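Local coordinates for protein phosphonomutase (Burkholderia cenocepacia J2315, PDB 4MG4) that belongs to the phosphoenolpyruvate phosphomutase family and folds as a closed barrel of eight parallel strands ringed by helices, at residues A[162-167]-A[174-179]; A[219-224]-A[237-242]. All blocks are in the same frame, centred on the assembly; numbering follows the deposited sequence. Where two conformers were deposited one is given.

Interaction 1 (A[162-167]-A[174-179]); sequences DVFFKA and ERLLDA
Leu176, in the first turn of helix 174-190, reaches into the coiled loop that follows strand 156-160 and is gripped there by Val163, Phe164 and Ala167. Its two methyls divide the work. CD1 lies against the methyl of Ala167, with Leu176 CD1 to Ala167 CB at 3.6 Å, while Leu176 CD2 meets Val163 CG1 at 3.8 Å. A chi1 of -75° sets Leu176 CG beside its backbone N and carries both methyls to the loop. The leucine and the side chains of Val163 and Phe164 slide past each other in opposite directions.

The Phe164 ring runs past the base of the same leucine: Leu176 CB makes an off-centre CH-pi contact, 4.2 Å from the Phe164 ring centroid and 29° off the ring normal. The far end of the ring presses on the helix backbone, bringing Phe164 CZ to 3.5 Å from Leu177 N. Phe164 is buried, its ring also meeting His172 edge-to-face and touching Leu205 of helix 203-212, so the packing is close on this side.

Toward Ala179 the fit slackens: Val163 CG1 stands 4.3 Å from Ala179 CB. Glu174 and Asp178, whose side chains lead away from the loop, are exposed. The type I turn from Phe164 to Ala167 brings these two residues together, and both meet Leu176 CD1. No polar bond joins loop and helix; carbon packs on carbon and on the helix backbone, with Val163 CG1 3.6 Å from Leu176 O. Leu176 N bonds instead to Asp173 OD1 and Leu176 O to Thr180 OG1, so cohesion here rests on shape and apolar burial.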
loop_
_atom_site.group_PDB
_atom_site.type_symbol
_atom_site.label_atom_id
_atom_site.label_comp_id
_atom_site.label_asym_id
_atom_site.label_seq_id
_atom_site.Cartn_x
_atom_site.Cartn_y
_atom_site.Cartn_z
ATOM N N ASP A 162 -0.467 26.305 8.642
ATOM C CA ASP A 162 -1.243 26.380 7.412
ATOM C C ASP A 162 -1.530 27.782 6.901
ATOM O O ASP A 162 -2.380 27.933 6.023
ATOM C CB ASP A 162 -2.502 25.570 7.588
ATOM C CG ASP A 162 -2.258 24.077 7.510
ATOM O OD1 ASP A 162 -1.232 23.610 6.981
ATOM O OD2 ASP A 162 -3.137 23.333 7.975
ATOM N N VAL A 163 -0.824 28.798 7.388
ATOM C CA VAL A 163 -1.073 30.189 6.965
ATOM C C VAL A 163 -1.092 30.302 5.460
ATOM O O VAL A 163 -2.012 30.936 4.892
ATOM C CB VAL A 163 -0.045 31.173 7.566
ATOM C CG1 VAL A 163 -0.173 32.588 6.963
ATOM C CG2 VAL A 163 -0.245 31.248 9.058
ATOM N N PHE A 164 -0.065 29.772 4.800
ATOM C CA PHE A 164 0.030 29.926 3.336
ATOM C C PHE A 164 -0.816 28.879 2.647
ATOM O O PHE A 164 -1.378 29.133 1.587
ATOM C CB PHE A 164 1.502 29.859 2.854
ATOM C CG PHE A 164 2.254 31.143 3.010
ATOM C CD1 PHE A 164 2.150 32.156 2.093
ATOM C CD2 PHE A 164 3.051 31.341 4.062
ATOM C CE1 PHE A 164 2.858 33.336 2.269
ATOM C CE2 PHE A 164 3.813 32.500 4.234
ATOM C CZ PHE A 164 3.690 33.509 3.327
ATOM N N PHE A 165 -0.920 27.705 3.252
ATOM C CA PHE A 165 -1.529 26.529 2.669
ATOM C C PHE A 165 -3.023 26.800 2.400
ATOM O O PHE A 165 -3.559 26.397 1.350
ATOM C CB PHE A 165 -1.396 25.336 3.643
ATOM C CG PHE A 165 -1.967 24.048 3.083
ATOM C CD1 PHE A 165 -1.302 23.432 2.045
ATOM C CD2 PHE A 165 -3.127 23.493 3.597
ATOM C CE1 PHE A 165 -1.808 22.273 1.491
ATOM C CE2 PHE A 165 -3.645 22.325 3.037
ATOM C CZ PHE A 165 -2.970 21.728 1.994
ATOM N N LYS A 166 -3.651 27.561 3.299
ATOM C CA LYS A 166 -5.095 27.844 3.232
ATOM C C LYS A 166 -5.393 29.106 2.392
ATOM O O LYS A 166 -6.572 29.386 2.103
ATOM C CB LYS A 166 -5.628 28.000 4.646
ATOM C CG LYS A 166 -7.118 27.853 4.869
ATOM C CD LYS A 166 -7.391 27.949 6.369
ATOM C CE LYS A 166 -7.036 29.323 6.924
ATOM N NZ LYS A 166 -7.945 30.369 6.387
ATOM N N ALA A 167 -4.363 29.851 1.968
ATOM C CA ALA A 167 -4.506 31.098 1.202
ATOM C C ALA A 167 -4.174 30.918 -0.297
ATOM O O ALA A 167 -3.206 30.285 -0.656
ATOM C CB ALA A 167 -3.581 32.146 1.795
ATOM N N GLU A 174 3.842 39.826 2.172
ATOM C CA GLU A 174 4.559 40.063 3.431
ATOM C C GLU A 174 3.679 39.949 4.645
ATOM O O GLU A 174 4.166 39.486 5.694
ATOM C CB GLU A 174 5.277 41.437 3.437
ATOM C CG GLU A 174 6.504 41.525 4.358
ATOM C CD GLU A 174 7.184 42.912 4.303
ATOM O OE1 GLU A 174 7.041 43.694 5.267
ATOM O OE2 GLU A 174 7.848 43.252 3.286
ATOM N N ARG A 175 2.406 40.385 4.576
ATOM C CA ARG A 175 1.468 40.208 5.722
ATOM C C ARG A 175 1.295 38.731 6.141
ATOM O O ARG A 175 1.197 38.396 7.345
ATOM C CB ARG A 175 0.070 40.792 5.427
ATOM C CG ARG A 175 -0.021 42.314 5.388
ATOM C CD ARG A 175 -1.422 42.826 4.939
ATOM N NE ARG A 175 -1.803 42.476 3.545
ATOM C CZ ARG A 175 -3.012 42.701 2.978
ATOM N NH1 ARG A 175 -3.996 43.300 3.600
ATOM N NH2 ARG A 175 -3.238 42.326 1.764
ATOM N N LEU A 176 1.184 37.848 5.148
ATOM C CA LEU A 176 1.106 36.418 5.448
ATOM C C LEU A 176 2.427 35.868 5.940
ATOM O O LEU A 176 2.461 35.060 6.874
ATOM C CB LEU A 176 0.630 35.587 4.249
ATOM C CG LEU A 176 -0.830 35.640 3.886
ATOM C CD1 LEU A 176 -1.135 34.507 2.928
ATOM C CD2 LEU A 176 -1.735 35.518 5.068
ATOM N N LEU A 177 3.526 36.381 5.406
ATOM C CA LEU A 177 4.844 35.967 5.899
ATOM C C LEU A 177 5.007 36.419 7.366
ATOM O O LEU A 177 5.496 35.696 8.224
ATOM C CB LEU A 177 5.965 36.580 5.031
ATOM C CG LEU A 177 7.370 36.496 5.653
ATOM C CD1 LEU A 177 7.774 35.055 5.672
ATOM C CD2 LEU A 177 8.355 37.347 4.833
ATOM N N ASP A 178 4.564 37.642 7.676
ATOM C CA ASP A 178 4.683 38.120 9.033
ATOM C C ASP A 178 3.843 37.282 9.992
ATOM O O ASP A 178 4.286 37.014 11.123
ATOM C CB ASP A 178 4.294 39.602 9.119
ATOM C CG ASP A 178 5.320 40.494 8.466
ATOM O OD1 ASP A 178 6.491 40.090 8.292
ATOM O OD2 ASP A 178 4.923 41.655 8.147
ATOM N N ALA A 179 2.656 36.872 9.564
ATOM C CA ALA A 179 1.798 36.023 10.406
ATOM C C ALA A 179 2.453 34.666 10.623
ATOM O O ALA A 179 2.357 34.079 11.707
ATOM C CB ALA A 179 0.453 35.822 9.772
#

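Interaction 2 (A[219-224]-A[237-242]); sequences VMRVAE and ARISHG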
loop_
_atom_site.group_PDB
_atom_site.type_symbol
_atom_site.label_atom_id
_atom_site.label_comp_id
_atom_site.label_asym_id
_atom_site.label_seq_id
_atom_site.Cartn_x
_atom_site.Cartn_y
_atom_site.Cartn_z
ATOM N N VAL A 219 9.963 23.329 3.431
ATOM C CA VAL A 219 8.981 23.709 2.417
ATOM C C VAL A 219 8.623 22.463 1.618
ATOM O O VAL A 219 9.312 21.424 1.719
ATOM C CB VAL A 219 9.481 24.823 1.483
ATOM C CG1 VAL A 219 9.689 26.106 2.249
ATOM C CG2 VAL A 219 10.754 24.372 0.790
ATOM N N MET A 220 7.521 22.560 0.855
ATOM C CA MET A 220 6.996 21.416 0.069
ATOM C C MET A 220 7.398 21.721 -1.363
ATOM O O MET A 220 7.359 22.865 -1.774
ATOM C CB MET A 220 5.432 21.162 0.284
ATOM C CG MET A 220 4.957 19.639 0.279
ATOM S SD MET A 220 3.171 19.514 0.512
ATOM C CE MET A 220 2.631 19.749 -1.163
ATOM N N ARG A 221 7.873 20.721 -2.105
ATOM C CA ARG A 221 8.094 20.885 -3.546
ATOM C C ARG A 221 6.839 20.378 -4.251
ATOM O O ARG A 221 6.377 19.294 -3.950
ATOM C CB ARG A 221 9.284 20.057 -3.983
ATOM C CG ARG A 221 10.602 20.686 -3.675
ATOM C CD ARG A 221 11.607 20.541 -4.805
ATOM N NE ARG A 221 11.007 20.835 -6.095
ATOM C CZ ARG A 221 10.914 20.002 -7.123
ATOM N NH1 ARG A 221 11.389 18.755 -7.060
ATOM N NH2 ARG A 221 10.322 20.426 -8.227
ATOM N N VAL A 222 6.226 21.164 -5.122
ATOM C CA VAL A 222 5.089 20.585 -5.889
ATOM C C VAL A 222 5.371 20.671 -7.385
ATOM O O VAL A 222 5.424 19.659 -8.082
ATOM C CB VAL A 222 3.714 21.190 -5.500
ATOM C CG1 VAL A 222 3.583 22.656 -5.913
ATOM C CG2 VAL A 222 2.585 20.368 -6.102
ATOM N N ALA A 223 5.610 21.868 -7.871
ATOM C CA ALA A 223 5.769 22.031 -9.301
ATOM C C ALA A 223 7.189 21.616 -9.610
ATOM O O ALA A 223 7.941 21.207 -8.705
ATOM C CB ALA A 223 5.527 23.479 -9.680
ATOM N N GLU A 224 7.580 21.754 -10.870
ATOM C CA GLU A 224 8.983 21.679 -11.220
ATOM C C GLU A 224 9.772 22.794 -10.533
ATOM O O GLU A 224 10.954 22.600 -10.269
ATOM C CB GLU A 224 9.189 21.796 -12.746
ATOM N N ALA A 237 16.047 23.987 5.044
ATOM C CA ALA A 237 16.653 22.878 5.732
ATOM C C ALA A 237 16.025 21.497 5.477
ATOM O O ALA A 237 16.619 20.458 5.781
ATOM C CB ALA A 237 16.650 23.184 7.231
ATOM N N ARG A 238 14.807 21.494 4.957
ATOM C CA ARG A 238 14.064 20.261 4.799
ATOM C C ARG A 238 13.061 20.422 3.643
ATOM O O ARG A 238 12.386 21.472 3.534
ATOM C CB ARG A 238 13.361 19.942 6.100
ATOM C CG ARG A 238 12.435 18.713 6.084
ATOM C CD ARG A 238 12.045 18.382 7.532
ATOM N NE ARG A 238 10.959 17.426 7.640
ATOM C CZ ARG A 238 10.556 16.889 8.803
ATOM N NH1 ARG A 238 11.185 17.158 9.937
ATOM N NH2 ARG A 238 9.460 16.116 8.804
ATOM N N ILE A 239 12.933 19.394 2.804
ATOM C CA ILE A 239 12.067 19.429 1.644
ATOM C C ILE A 239 11.119 18.204 1.671
ATOM O O ILE A 239 11.588 17.074 1.818
ATOM C CB ILE A 239 12.875 19.446 0.334
ATOM C CG1 ILE A 239 13.632 20.775 0.248
ATOM C CG2 ILE A 239 11.949 19.249 -0.848
ATOM C CD1 ILE A 239 14.647 20.843 -0.843
ATOM N N SER A 240 9.829 18.477 1.549
ATOM C CA SER A 240 8.718 17.538 1.527
ATOM C C SER A 240 8.080 17.494 0.177
ATOM O O SER A 240 8.201 18.443 -0.616
ATOM C CB SER A 240 7.588 18.083 2.531
ATOM O OG SER A 240 8.096 18.021 3.724
ATOM N N HIS A 241 7.425 16.357 -0.097
ATOM C CA HIS A 241 6.739 16.171 -1.393
ATOM C C HIS A 241 5.260 15.771 -1.269
ATOM O O HIS A 241 4.576 15.477 -2.301
ATOM C CB HIS A 241 7.530 15.123 -2.231
ATOM C CG HIS A 241 8.946 15.512 -2.517
ATOM N ND1 HIS A 241 10.006 15.152 -1.706
ATOM C CD2 HIS A 241 9.479 16.277 -3.504
ATOM C CE1 HIS A 241 11.130 15.661 -2.192
ATOM N NE2 HIS A 241 10.837 16.328 -3.295
ATOM N N GLY A 242 4.723 15.769 -0.048
ATOM C CA GLY A 242 3.334 15.342 0.160
ATOM C C GLY A 242 3.065 13.994 -0.459
ATOM O O GLY A 242 3.895 13.096 -0.404
#
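Strands 217-220 and 238-240, the last two of the eight-stranded parallel barrel, pair here through three backbone hydrogen bonds. Val219 uses both polar atoms: Val219 N donates to Arg238 O at 3.1 Å, and Val219 O accepts from Ser240 N at 3.0 Å. One residue past the strand end, Arg221 N donates to Ser240 O at 2.7 Å, nearly straight at 166°. The same Ser240 O also receives a CA-H...O contact from Met220 CA. This ladder closes a right-handed beta-alpha-beta crossover through helix 228-234, whose Leu231 touches Val219, Ile239 and Arg221.

On that helix-facing side, the Arg221 and Ile239 side chains cross at an angle, with Arg221 CG to Ile239 CG2 a tight 3.4 Å. Bends at chi2 and chi3 (-138° and 45°) turn the Arg221 chain, and its NE bonds to Pro226 O. Arg221 CB lies 3.8 Å from His241 CD2; the imidazole is held by ND1 on Leu30 O and by a stack with Phe31. Met220 and Ser240 point to the other face, where Met220 CG meets Ser240 CB at 3.8 Å and both side chains touch Phe196 of strand 194-196.

Overall arrangement
Both contacts belong to one barrel but to different layers of it. Interaction 2 joins neighbouring strands, and its centre lies about 11 Å from the centre of the chain; interaction 1 seats a loop on a helix of the outer ring, its centre about 18 Å from the same point. Their chemistry follows: directional backbone bonds set the strand register in interaction 2, whereas interaction 1 depends on apolar side chains packed against one another and against the helix backbone. Each is only partly buried. They share no element and follow one another along the chain, their centres about 17 Å apart and their nearest atoms about 6 Å apart without touching.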